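Local coordinates for imidazolonepropionase (Unidentified, PDB 2Q09), which catalyses the hydrolytic cleavage of a ring carbon-nitrogen bond in imidazolone-5-propanoate, giving N-formimidoyl-L-glutamate in the third step of histidine degradation, at residues H72-F77 and K240-Q245; Y144-E149 and A178-Y183; L173-A178 and D188-T193; V211-E216 and A223-V228. All blocks are in the same frame, centred on the assembly; numbering follows the deposited sequence.

Contact 1: residues H72-F77 and K240-Q245. With FE (Fe (III) ion), chain B; DI6 (3-[(4S)-2,5-dioxoimidazolidin-4-yl]propanoic acid), chain C.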
# COMPACT_ATOMS: atom_id res chain seq x y z
N HIS A 72 0.59 0.48 -1.06
CA HIS A 72 1.52 0.99 -2.05
C HIS A 72 2.41 2.09 -1.50
O HIS A 72 2.02 3.26 -1.48
CB HIS A 72 0.73 1.52 -3.26
CG HIS A 72 1.58 2.04 -4.37
ND1 HIS A 72 1.43 1.64 -5.68
CD2 HIS A 72 2.58 2.97 -4.38
CE1 HIS A 72 2.28 2.29 -6.45
NE2 HIS A 72 2.99 3.10 -5.69
N THR A 73 3.59 1.73 -1.00
CA THR A 73 4.50 2.75 -0.50
C THR A 73 5.95 2.50 -0.90
O THR A 73 6.32 1.38 -1.26
CB THR A 73 4.46 2.89 1.05
OG1 THR A 73 5.40 1.99 1.65
CG2 THR A 73 3.07 2.59 1.58
N HIS A 74 6.73 3.57 -0.84
CA HIS A 74 8.16 3.56 -1.13
C HIS A 74 8.76 4.24 0.10
O HIS A 74 9.66 5.06 -0.04
CB HIS A 74 8.52 4.45 -2.33
CG HIS A 74 7.82 4.10 -3.62
ND1 HIS A 74 8.50 3.61 -4.71
CD2 HIS A 74 6.54 4.28 -4.03
CE1 HIS A 74 7.68 3.51 -5.74
NE2 HIS A 74 6.48 3.91 -5.35
N LEU A 75 8.30 3.91 1.30
CA LEU A 75 8.78 4.59 2.50
C LEU A 75 10.24 4.38 2.89
O LEU A 75 10.76 5.09 3.76
CB LEU A 75 7.87 4.29 3.70
CG LEU A 75 7.82 2.90 4.33
CD1 LEU A 75 9.02 2.69 5.26
CD2 LEU A 75 6.51 2.79 5.13
N ILE A 76 10.91 3.41 2.26
CA ILE A 76 12.32 3.17 2.55
C ILE A 76 13.18 3.96 1.56
O ILE A 76 13.12 3.72 0.35
CB ILE A 76 12.68 1.68 2.43
CG1 ILE A 76 12.14 0.91 3.64
CG2 ILE A 76 14.20 1.50 2.30
CD1 ILE A 76 12.43 -0.60 3.60
N PHE A 77 13.97 4.90 2.08
CA PHE A 77 14.82 5.70 1.20
C PHE A 77 15.69 6.62 2.03
O PHE A 77 15.39 6.89 3.20
CB PHE A 77 13.95 6.53 0.25
CG PHE A 77 13.07 7.53 0.95
CD1 PHE A 77 13.58 8.76 1.35
CD2 PHE A 77 11.74 7.23 1.24
CE1 PHE A 77 12.79 9.67 2.03
CE2 PHE A 77 10.94 8.14 1.93
CZ PHE A 77 11.46 9.37 2.33
N LYS A 240 2.49 -6.87 -10.04
CA LYS A 240 1.67 -5.67 -10.00
C LYS A 240 2.43 -4.64 -10.82
O LYS A 240 3.50 -4.94 -11.36
CB LYS A 240 1.51 -5.16 -8.56
CG LYS A 240 2.79 -4.59 -7.96
CD LYS A 240 2.59 -4.08 -6.54
CE LYS A 240 2.30 -5.24 -5.59
NZ LYS A 240 2.16 -4.77 -4.19
N GLY A 241 1.91 -3.42 -10.93
CA GLY A 241 2.63 -2.43 -11.70
C GLY A 241 2.15 -0.99 -11.60
O GLY A 241 0.98 -0.72 -11.33
N HIS A 242 3.09 -0.07 -11.82
CA HIS A 242 2.80 1.36 -11.83
C HIS A 242 2.32 1.60 -13.25
O HIS A 242 3.13 1.76 -14.16
CB HIS A 242 4.07 2.18 -11.57
CG HIS A 242 4.46 2.28 -10.13
ND1 HIS A 242 4.84 1.19 -9.38
CD2 HIS A 242 4.56 3.35 -9.32
CE1 HIS A 242 5.17 1.59 -8.16
NE2 HIS A 242 5.01 2.90 -8.10
N MSE A 243 1.00 1.62 -13.46
CA MSE A 243 0.46 1.78 -14.80
C MSE A 243 -0.32 3.05 -15.12
O MSE A 243 -0.99 3.64 -14.26
CB MSE A 243 -0.43 0.59 -15.14
CG MSE A 243 0.12 -0.29 -16.25
SE MSE A 243 1.82 -1.03 -15.77
CE MSE A 243 1.19 -2.38 -14.58
N ASP A 244 -0.23 3.45 -16.39
CA ASP A 244 -0.94 4.61 -16.92
C ASP A 244 -0.90 5.88 -16.08
O ASP A 244 -1.91 6.57 -15.96
CB ASP A 244 -2.40 4.22 -17.17
CG ASP A 244 -2.54 3.00 -18.08
OD1 ASP A 244 -1.89 2.99 -19.15
OD2 ASP A 244 -3.29 2.07 -17.73
N GLN A 245 0.25 6.19 -15.50
CA GLN A 245 0.37 7.40 -14.70
C GLN A 245 0.61 8.62 -15.59
O GLN A 245 0.03 9.68 -15.36
CB GLN A 245 1.52 7.26 -13.68
CG GLN A 245 1.71 8.47 -12.78
CD GLN A 245 2.90 8.34 -11.85
OE1 GLN A 245 3.85 7.61 -12.14
NE2 GLN A 245 2.87 9.05 -10.73
FE FE B . 4.68 4.34 -6.30
N1 DI6 C . 5.80 7.02 -10.12
C2 DI6 C . 5.88 7.94 -9.13
O2 DI6 C . 5.18 8.92 -8.98
C3 DI6 C . 7.05 7.48 -8.22
N4 DI6 C . 7.51 6.25 -8.90
C5 DI6 C . 6.73 6.06 -9.98
O5 DI6 C . 6.85 5.11 -10.75
C6 DI6 C . 8.13 8.54 -8.15
C7 DI6 C . 9.31 8.14 -7.26
C8 DI6 C . 10.43 9.18 -7.14
O9 DI6 C . 11.24 9.05 -6.20
O10 DI6 C . 10.51 10.12 -7.97
O HOH W 1 4.39 6.47 -7.47

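Contact 2: residues Y144-E149 and A178-Y183. With DI6 (3-[(4S)-2,5-dioxoimidazolidin-4-yl]propanoic acid), chain C.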
# COMPACT_ATOMS: atom_id res chain seq x y z
N TYR A 144 14.91 1.88 -5.22
CA TYR A 144 15.82 3.02 -5.11
C TYR A 144 17.27 2.53 -5.00
O TYR A 144 18.17 3.30 -4.65
CB TYR A 144 15.47 3.89 -3.90
CG TYR A 144 14.19 4.69 -4.08
CD1 TYR A 144 13.98 5.45 -5.23
CD2 TYR A 144 13.20 4.71 -3.09
CE1 TYR A 144 12.82 6.19 -5.41
CE2 TYR A 144 12.03 5.46 -3.25
CZ TYR A 144 11.85 6.20 -4.42
OH TYR A 144 10.70 6.95 -4.57
N GLY A 145 17.47 1.24 -5.30
CA GLY A 145 18.80 0.66 -5.23
C GLY A 145 19.38 0.51 -6.63
O GLY A 145 20.50 0.94 -6.90
N LEU A 146 18.59 -0.08 -7.51
CA LEU A 146 18.99 -0.28 -8.90
C LEU A 146 20.33 -1.02 -9.10
O LEU A 146 21.11 -0.70 -10.02
CB LEU A 146 18.97 1.05 -9.65
CG LEU A 146 17.59 1.75 -9.62
CD1 LEU A 146 17.57 2.89 -10.64
CD2 LEU A 146 16.48 0.76 -9.94
N THR A 147 20.58 -1.98 -8.22
CA THR A 147 21.75 -2.87 -8.27
C THR A 147 21.20 -4.07 -7.52
O THR A 147 20.26 -3.93 -6.75
CB THR A 147 22.99 -2.34 -7.50
OG1 THR A 147 22.77 -2.49 -6.09
CG2 THR A 147 23.26 -0.87 -7.83
N LEU A 148 21.77 -5.26 -7.74
CA LEU A 148 21.26 -6.42 -7.03
C LEU A 148 21.37 -6.26 -5.52
O LEU A 148 20.37 -6.40 -4.80
CB LEU A 148 22.00 -7.69 -7.48
CG LEU A 148 21.45 -9.02 -6.94
CD1 LEU A 148 21.89 -10.16 -7.85
CD2 LEU A 148 21.93 -9.25 -5.50
N GLU A 149 22.57 -5.96 -5.03
CA GLU A 149 22.76 -5.81 -3.59
C GLU A 149 21.91 -4.72 -2.95
O GLU A 149 21.39 -4.90 -1.85
CB GLU A 149 24.24 -5.55 -3.26
CG GLU A 149 25.15 -6.72 -3.55
CD GLU A 149 25.67 -6.75 -4.97
OE1 GLU A 149 25.11 -6.05 -5.84
OE2 GLU A 149 26.66 -7.47 -5.22
N ALA A 178 13.30 2.25 -12.79
CA ALA A 178 14.00 3.10 -13.74
C ALA A 178 15.28 2.36 -14.13
O ALA A 178 15.63 1.36 -13.51
CB ALA A 178 14.33 4.43 -13.10
N VAL A 179 15.95 2.85 -15.16
CA VAL A 179 17.20 2.24 -15.63
C VAL A 179 18.36 2.92 -14.91
O VAL A 179 18.52 4.14 -14.98
CB VAL A 179 17.37 2.41 -17.16
CG1 VAL A 179 18.74 1.93 -17.61
CG2 VAL A 179 16.27 1.64 -17.89
N PRO A 180 19.19 2.15 -14.19
CA PRO A 180 20.31 2.79 -13.50
C PRO A 180 21.30 3.43 -14.48
O PRO A 180 21.32 3.09 -15.67
CB PRO A 180 20.93 1.65 -12.69
CG PRO A 180 20.58 0.43 -13.48
CD PRO A 180 19.15 0.70 -13.91
N PRO A 181 22.13 4.37 -13.99
CA PRO A 181 23.13 5.07 -14.81
C PRO A 181 24.06 4.13 -15.56
O PRO A 181 24.40 4.37 -16.72
CB PRO A 181 23.88 5.90 -13.78
CG PRO A 181 22.83 6.20 -12.75
CD PRO A 181 22.14 4.86 -12.60
N GLU A 182 24.46 3.05 -14.90
CA GLU A 182 25.37 2.08 -15.49
C GLU A 182 24.81 1.37 -16.72
O GLU A 182 25.56 0.78 -17.49
CB GLU A 182 25.78 1.04 -14.43
CG GLU A 182 26.47 1.60 -13.20
CD GLU A 182 25.52 2.23 -12.19
OE1 GLU A 182 24.29 1.97 -12.27
OE2 GLU A 182 25.99 2.97 -11.30
N TYR A 183 23.49 1.42 -16.89
CA TYR A 183 22.83 0.77 -18.03
C TYR A 183 22.14 1.77 -18.94
O TYR A 183 21.39 1.39 -19.83
CB TYR A 183 21.78 -0.23 -17.55
CG TYR A 183 22.33 -1.41 -16.80
CD1 TYR A 183 22.58 -2.62 -17.45
CD2 TYR A 183 22.59 -1.33 -15.44
CE1 TYR A 183 23.07 -3.72 -16.75
CE2 TYR A 183 23.08 -2.42 -14.73
CZ TYR A 183 23.32 -3.61 -15.39
OH TYR A 183 23.80 -4.70 -14.70
N1 DI6 C . 5.80 7.02 -10.12
C2 DI6 C . 5.88 7.94 -9.13
O2 DI6 C . 5.18 8.92 -8.98
C3 DI6 C . 7.05 7.48 -8.22
N4 DI6 C . 7.51 6.25 -8.90
C5 DI6 C . 6.73 6.06 -9.98
O5 DI6 C . 6.85 5.11 -10.75
C6 DI6 C . 8.13 8.54 -8.15
C7 DI6 C . 9.31 8.14 -7.26
C8 DI6 C . 10.43 9.18 -7.14
O9 DI6 C . 11.24 9.05 -6.20
O10 DI6 C . 10.51 10.12 -7.97
O HOH W 2 23.38 -0.83 -11.60

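Contact 3: residues L173-A178 and D188-T193. With DI6 (3-[(4S)-2,5-dioxoimidazolidin-4-yl]propanoic acid), chain C.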
# COMPACT_ATOMS: atom_id res chain seq x y z
N LEU A 173 9.46 -6.17 -4.88
CA LEU A 173 10.67 -5.88 -5.62
C LEU A 173 10.35 -4.95 -6.78
O LEU A 173 9.63 -5.32 -7.70
CB LEU A 173 11.27 -7.17 -6.18
CG LEU A 173 12.55 -6.98 -7.00
CD1 LEU A 173 13.67 -6.53 -6.09
CD2 LEU A 173 12.92 -8.29 -7.69
N LEU A 174 10.89 -3.73 -6.73
CA LEU A 174 10.65 -2.76 -7.78
C LEU A 174 11.97 -2.33 -8.43
O LEU A 174 12.28 -1.14 -8.51
CB LEU A 174 9.94 -1.53 -7.21
CG LEU A 174 9.55 -0.41 -8.17
CD1 LEU A 174 8.51 -0.91 -9.17
CD2 LEU A 174 9.00 0.77 -7.38
N ALA A 175 12.76 -3.30 -8.87
CA ALA A 175 14.04 -3.02 -9.50
C ALA A 175 13.80 -2.32 -10.84
O ALA A 175 14.65 -1.56 -11.32
CB ALA A 175 14.83 -4.31 -9.71
N ALA A 176 12.65 -2.58 -11.44
CA ALA A 176 12.30 -1.96 -12.72
C ALA A 176 11.58 -0.63 -12.50
O ALA A 176 10.56 -0.35 -13.12
CB ALA A 176 11.42 -2.91 -13.54
N HIS A 177 12.13 0.19 -11.61
CA HIS A 177 11.57 1.50 -11.30
C HIS A 177 12.11 2.53 -12.28
O HIS A 177 11.47 3.54 -12.59
CB HIS A 177 11.96 1.90 -9.87
CG HIS A 177 11.13 3.00 -9.29
ND1 HIS A 177 11.37 3.52 -8.03
CD2 HIS A 177 10.05 3.65 -9.77
CE1 HIS A 177 10.46 4.44 -7.76
NE2 HIS A 177 9.65 4.54 -8.80
N ALA A 178 13.30 2.25 -12.79
CA ALA A 178 14.00 3.10 -13.74
C ALA A 178 15.28 2.36 -14.13
O ALA A 178 15.63 1.36 -13.51
CB ALA A 178 14.33 4.43 -13.10
N ASP A 188 17.87 -2.90 -21.96
CA ASP A 188 17.55 -4.32 -22.04
C ASP A 188 18.52 -5.18 -21.24
O ASP A 188 18.17 -6.27 -20.78
CB ASP A 188 17.54 -4.77 -23.50
CG ASP A 188 16.35 -4.23 -24.25
OD1 ASP A 188 16.54 -3.61 -25.32
OD2 ASP A 188 15.22 -4.43 -23.78
N SER A 189 19.73 -4.68 -21.07
CA SER A 189 20.74 -5.40 -20.31
C SER A 189 20.32 -5.37 -18.84
O SER A 189 20.53 -6.33 -18.11
CB SER A 189 22.11 -4.74 -20.50
OG SER A 189 23.15 -5.62 -20.13
N TRP A 190 19.73 -4.25 -18.43
CA TRP A 190 19.28 -4.08 -17.05
C TRP A 190 18.10 -5.03 -16.83
O TRP A 190 17.98 -5.66 -15.78
CB TRP A 190 18.86 -2.63 -16.81
CG TRP A 190 18.21 -2.39 -15.48
CD1 TRP A 190 17.00 -1.79 -15.25
CD2 TRP A 190 18.72 -2.76 -14.18
NE1 TRP A 190 16.72 -1.77 -13.91
CE2 TRP A 190 17.76 -2.35 -13.23
CE3 TRP A 190 19.89 -3.39 -13.74
CZ2 TRP A 190 17.93 -2.55 -11.85
CZ3 TRP A 190 20.07 -3.59 -12.37
CH2 TRP A 190 19.09 -3.17 -11.45
N VAL A 191 17.23 -5.14 -17.82
CA VAL A 191 16.08 -6.03 -17.71
C VAL A 191 16.57 -7.47 -17.55
O VAL A 191 16.01 -8.23 -16.74
CB VAL A 191 15.16 -5.92 -18.95
CG1 VAL A 191 14.04 -6.95 -18.87
CG2 VAL A 191 14.57 -4.52 -19.04
N GLU A 192 17.60 -7.86 -18.29
CA GLU A 192 18.13 -9.21 -18.17
C GLU A 192 18.65 -9.47 -16.75
O GLU A 192 18.46 -10.55 -16.20
CB GLU A 192 19.27 -9.45 -19.16
CG GLU A 192 18.83 -10.05 -20.49
CD GLU A 192 20.00 -10.47 -21.36
OE1 GLU A 192 19.76 -11.07 -22.43
OE2 GLU A 192 21.16 -10.20 -20.98
N THR A 193 19.31 -8.47 -16.18
CA THR A 193 19.86 -8.58 -14.83
C THR A 193 18.76 -8.85 -13.81
O THR A 193 18.90 -9.70 -12.93
CB THR A 193 20.59 -7.30 -14.44
OG1 THR A 193 21.74 -7.12 -15.28
CG2 THR A 193 21.03 -7.36 -12.97
N1 DI6 C . 5.80 7.02 -10.12
C2 DI6 C . 5.88 7.94 -9.13
O2 DI6 C . 5.18 8.92 -8.98
C3 DI6 C . 7.05 7.48 -8.22
N4 DI6 C . 7.51 6.25 -8.90
C5 DI6 C . 6.73 6.06 -9.98
O5 DI6 C . 6.85 5.11 -10.75
C6 DI6 C . 8.13 8.54 -8.15
C7 DI6 C . 9.31 8.14 -7.26
C8 DI6 C . 10.43 9.18 -7.14
O9 DI6 C . 11.24 9.05 -6.20
O10 DI6 C . 10.51 10.12 -7.97

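Contact 4: residues V211-E216 and A223-V228. With DI6 (3-[(4S)-2,5-dioxoimidazolidin-4-yl]propanoic acid), chain C.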
# COMPACT_ATOMS: atom_id res chain seq x y z
N VAL A 211 6.38 -8.61 -7.25
CA VAL A 211 7.24 -7.89 -8.18
C VAL A 211 6.43 -6.79 -8.86
O VAL A 211 5.32 -7.04 -9.34
CB VAL A 211 7.83 -8.83 -9.26
CG1 VAL A 211 8.68 -8.03 -10.24
CG2 VAL A 211 8.65 -9.91 -8.61
N ASP A 212 7.00 -5.59 -8.89
CA ASP A 212 6.35 -4.40 -9.45
C ASP A 212 7.17 -3.87 -10.63
O ASP A 212 8.34 -4.23 -10.79
CB ASP A 212 6.28 -3.33 -8.35
CG ASP A 212 5.29 -2.21 -8.64
OD1 ASP A 212 4.83 -2.06 -9.80
OD2 ASP A 212 4.98 -1.46 -7.69
N VAL A 213 6.57 -3.01 -11.45
CA VAL A 213 7.24 -2.43 -12.61
C VAL A 213 6.70 -1.05 -12.97
O VAL A 213 5.50 -0.80 -12.88
CB VAL A 213 7.05 -3.32 -13.87
CG1 VAL A 213 7.61 -2.62 -15.09
CG2 VAL A 213 7.74 -4.67 -13.68
N PHE A 214 7.60 -0.15 -13.36
CA PHE A 214 7.20 1.18 -13.79
C PHE A 214 7.14 1.16 -15.31
O PHE A 214 8.15 1.38 -15.99
CB PHE A 214 8.20 2.24 -13.32
CG PHE A 214 7.88 3.62 -13.80
CD1 PHE A 214 6.58 4.13 -13.68
CD2 PHE A 214 8.87 4.44 -14.33
CE1 PHE A 214 6.28 5.43 -14.09
CE2 PHE A 214 8.58 5.74 -14.74
CZ PHE A 214 7.28 6.23 -14.62
N CYS A 215 5.96 0.88 -15.84
CA CYS A 215 5.74 0.81 -17.28
C CYS A 215 5.29 2.16 -17.82
O CYS A 215 4.16 2.58 -17.59
CB CYS A 215 4.69 -0.26 -17.58
SG CYS A 215 4.19 -0.34 -19.32
N GLU A 216 6.18 2.82 -18.55
CA GLU A 216 5.86 4.14 -19.08
C GLU A 216 6.88 4.53 -20.15
O GLU A 216 7.89 3.84 -20.32
CB GLU A 216 5.90 5.14 -17.91
CG GLU A 216 5.29 6.50 -18.18
CD GLU A 216 3.82 6.42 -18.49
OE1 GLU A 216 3.02 6.16 -17.56
OE2 GLU A 216 3.46 6.62 -19.66
N ALA A 223 7.04 -4.40 -23.60
CA ALA A 223 7.84 -5.59 -23.88
C ALA A 223 8.79 -5.90 -22.72
O ALA A 223 8.89 -7.04 -22.29
CB ALA A 223 8.63 -5.41 -25.18
N GLN A 224 9.48 -4.87 -22.23
CA GLN A 224 10.41 -5.06 -21.12
C GLN A 224 9.65 -5.43 -19.86
O GLN A 224 10.15 -6.16 -19.01
CB GLN A 224 11.21 -3.79 -20.91
CG GLN A 224 12.01 -3.38 -22.13
CD GLN A 224 12.71 -2.06 -21.96
OE1 GLN A 224 12.10 -1.07 -21.54
NE2 GLN A 224 13.99 -2.02 -22.30
N THR A 225 8.43 -4.91 -19.73
CA THR A 225 7.60 -5.20 -18.57
C THR A 225 7.20 -6.67 -18.61
O THR A 225 7.17 -7.34 -17.58
CB THR A 225 6.31 -4.32 -18.57
OG1 THR A 225 6.67 -2.94 -18.46
CG2 THR A 225 5.42 -4.70 -17.40
N GLU A 226 6.90 -7.17 -19.80
CA GLU A 226 6.50 -8.56 -19.95
C GLU A 226 7.63 -9.51 -19.56
O GLU A 226 7.38 -10.56 -18.98
CB GLU A 226 6.09 -8.83 -21.39
CG GLU A 226 5.89 -10.29 -21.70
CD GLU A 226 5.39 -10.51 -23.11
OE1 GLU A 226 6.00 -9.95 -24.04
OE2 GLU A 226 4.40 -11.24 -23.28
N GLN A 227 8.86 -9.14 -19.88
CA GLN A 227 10.01 -9.96 -19.55
C GLN A 227 10.10 -10.14 -18.04
O GLN A 227 10.38 -11.23 -17.54
CB GLN A 227 11.30 -9.30 -20.07
CG GLN A 227 11.47 -9.41 -21.58
CD GLN A 227 11.44 -10.85 -22.06
OE1 GLN A 227 10.43 -11.31 -22.60
NE2 GLN A 227 12.53 -11.57 -21.85
N VAL A 228 9.86 -9.06 -17.30
CA VAL A 228 9.90 -9.12 -15.84
C VAL A 228 8.83 -10.05 -15.27
O VAL A 228 9.14 -10.94 -14.50
CB VAL A 228 9.74 -7.72 -15.23
CG1 VAL A 228 9.49 -7.84 -13.73
CG2 VAL A 228 11.00 -6.90 -15.47
N1 DI6 C . 5.80 7.02 -10.12
C2 DI6 C . 5.88 7.94 -9.13
O2 DI6 C . 5.18 8.92 -8.98
C3 DI6 C . 7.05 7.48 -8.22
N4 DI6 C . 7.51 6.25 -8.90
C5 DI6 C . 6.73 6.06 -9.98
O5 DI6 C . 6.85 5.11 -10.75
C6 DI6 C . 8.13 8.54 -8.15
C7 DI6 C . 9.31 8.14 -7.26
C8 DI6 C . 10.43 9.18 -7.14
O9 DI6 C . 11.24 9.05 -6.20
O10 DI6 C . 10.51 10.12 -7.97

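Contact 1: residues H72-F77 and K240-Q245
His-72 and His-74 meet His-242 around an iron(III) ion, to which all three rings offer NE2. The metal lies 2.2 Å from His-72 NE2, 2.1 Å from His-74 NE2 and 2.3 Å from His-242 NE2. Asp-317 and water 1, whose oxygen is 2.4 Å from the iron, are bound as well. Shared ligation explains why His-72 NE2 comes within 3.2 Å of His-242 NE2 without a hydrogen bond. The rings are turned differently: His-72 directs its edge at the face of His-242, an offset edge-to-face pair with planes at 60° and CE1 over the rim of that face, whereas His-74 and His-242 meet rim to rim at 66°. In the second shell, His-72 ND1 is hydrogen-bonded to Asp-264 and His-242 ND1 weakly to Asp-212, which probably limits the rotation of both imidazoles. Gln-245, with CG opposite its backbone N (chi1 -179°) and the chain extended beyond, carries its amide to the inhibitor. There Gln-245 OE1 accepts from N1 of the inhibitor at 2.9 Å, and Gln-245 NE2 donates almost straight to O2 at 2.9 Å. The site is the His-X-His metal centre of the amidohydrolase barrel, with His-72 near the end of strand 63-73 and His-74 just past it. With water 1 on the iron beside the inhibitor's C2 carbonyl, the geometry is consistent with a metal-bound water attacking the equivalent substrate carbon.

Contact 2: residues Y144-E149 and A178-Y183
Leu-146 packs against Ala-178 and Pro-180, and this apolar patch is the tight part of the contact. Leu-146 CB meets Pro-180 CB at 3.7 Å, while the Leu-146 carbonyl O also rests on Pro-180 CB, 3.6 Å away. With CG anti to the carbonyl carbon (chi1 -58°), both methyls are carried over Ala-178 to Pro-180, at the start of 178-183: Leu-146 CD2 comes 3.7 Å from Ala-178 O, and Leu-146 CD1 touches Ala-178 CB more loosely at 4.3 Å. The polar side is looser and bridged by solvent. Water 2 donates to Leu-146 O at 2.8 Å and to Glu-182 OE1 at 3.0 Å, so the exposed glutamate joins 144-149 through a water; its OE2 forms a salt bridge with Arg-112. Tyr-144, at the far end of 144-149, serves the pocket: its OH donates to carboxylate O9 of the inhibitor at 2.7 Å, with O9 near the ring plane at its edge. A phenylalanine in its place lacks that hydroxyl and would probably leave O9 without this mate, though Arg-81 and Thr-322 also bond the inhibitor. The contact joins two loops of the barrel, one leading into helix 148-164, where Thr-147 is the N-cap, the other running from strand 168-176 to helix 187-204. Arg-112 of helix 104-113 bonds the carbonyls of Gly-145 and Leu-146, and Trp-190 of helix 187-204 packs on Pro-180.

Contact 3: residues L173-A178 and D188-T193
Within the beta-alpha-beta unit of strand 168-176, helix 187-204 and strand 210-213, Trp-190 joins the helix to the end of the first strand at Ala-175 and to the loop that follows at Ala-178. Its indole leaves the helix with CG anti to the backbone N (chi1 172°) and presents its edge to the strand. Trp-190 NE1 donates weakly to Ala-175 O, 3.3 Å away; the bond is bent at 138° although the oxygen lies in the ring plane. Ala-178 O is also 3.3 Å from Trp-190 NE1, but stands obliquely to the indole. Further along the same edge, Trp-190 CZ2 packs on Ala-175 CB at 4.2 Å. Ala-175 O additionally receives a weak bond from His-177 N, at 3.1 Å, in the inverse gamma turn centred on Ala-176. That turn precedes His-177, whose NE2 accepts from N4 of the inhibitor at 2.7 Å and 157°, while ND1 is hydrogen-bonded to Gly-143 O. Leu-174 CD2 sits over the centre of one face of this imidazole. Around the contact, Ile-194 of helix 187-204 touches Ala-175 and Ala-176, Glu-151 of helix 148-164 touches Ala-175, and Ala-176 leans on Val-213 of strand 210-213.

Contact 4: residues V211-E216 and A223-V228
Val-211, Val-213 and Cys-215 meet Thr-225 and Val-228, while the ring of Phe-214 lies on the pocket side, with Glu-216 CB 3.7 Å above one face and inhibitor O5 3.1 Å above the opposite face. Both are offset toward the rim, and CD1 is the ring atom nearest O5. The CB atoms of Val-211 and Val-213 point toward the helix, those of Asp-212 and Phe-214 away from it, an alternation that belongs to a beta-alpha-beta unit of the barrel: strand 210-213, helix 222-234 and strand 238-243. The other flat group, the Asp-212 carboxylate, accepts from Val-213 N through OD1 at 2.6 Å, met on the anti side and 26° out of plane; its OD2 forms a salt bridge with Lys-141. The helix and strand segments run antiparallel (175°) with axes 9.3 Å apart. With the ring of Phe-214 cut back to an alanine here, the side of the pocket next to O5 would probably lose its wall and a gap would open beside Glu-216 CB. On the helix side, Val-228 CG1 sits against both valines, 3.6 Å from Val-211 CG1 and 3.6 Å from Val-213 CG2; Val-213 and Val-228 meet tip to tip. Thr-225 has OG1 beside its backbone N (chi1 -63°), hydrogen-bonded to Ser-221 O, and CG2 opposite that N, against Val-213. Thr-225 OG1 lies 3.5 Å from Val-213 CG1 and 3.4 Å from Cys-215 CB.

How the contacts relate
All four contacts reach the inhibitor, whose ring lies beside the iron of contact 1. Neighbouring barrel strands connect contacts 3, 4 and 1 in turn: Leu-173 O is 2.9 Å from Asp-212 N, Ala-176 O is 3.0 Å from Phe-214 N, and Val-213 O is 2.7 Å from His-242 N, probable hydrogen bonds that set the pocket residues side by side. Contacts 2 and 3 share Ala-178, with centres about 7 Å apart, and Leu-146 C lies 3.4 Å from Trp-190 CH2. Contact 2 reaches the metal site through Tyr-144 CE2, 3.8 Å from His-74 CB. Contacts 2 and 4 do not touch, their nearest atoms being about 5 Å apart.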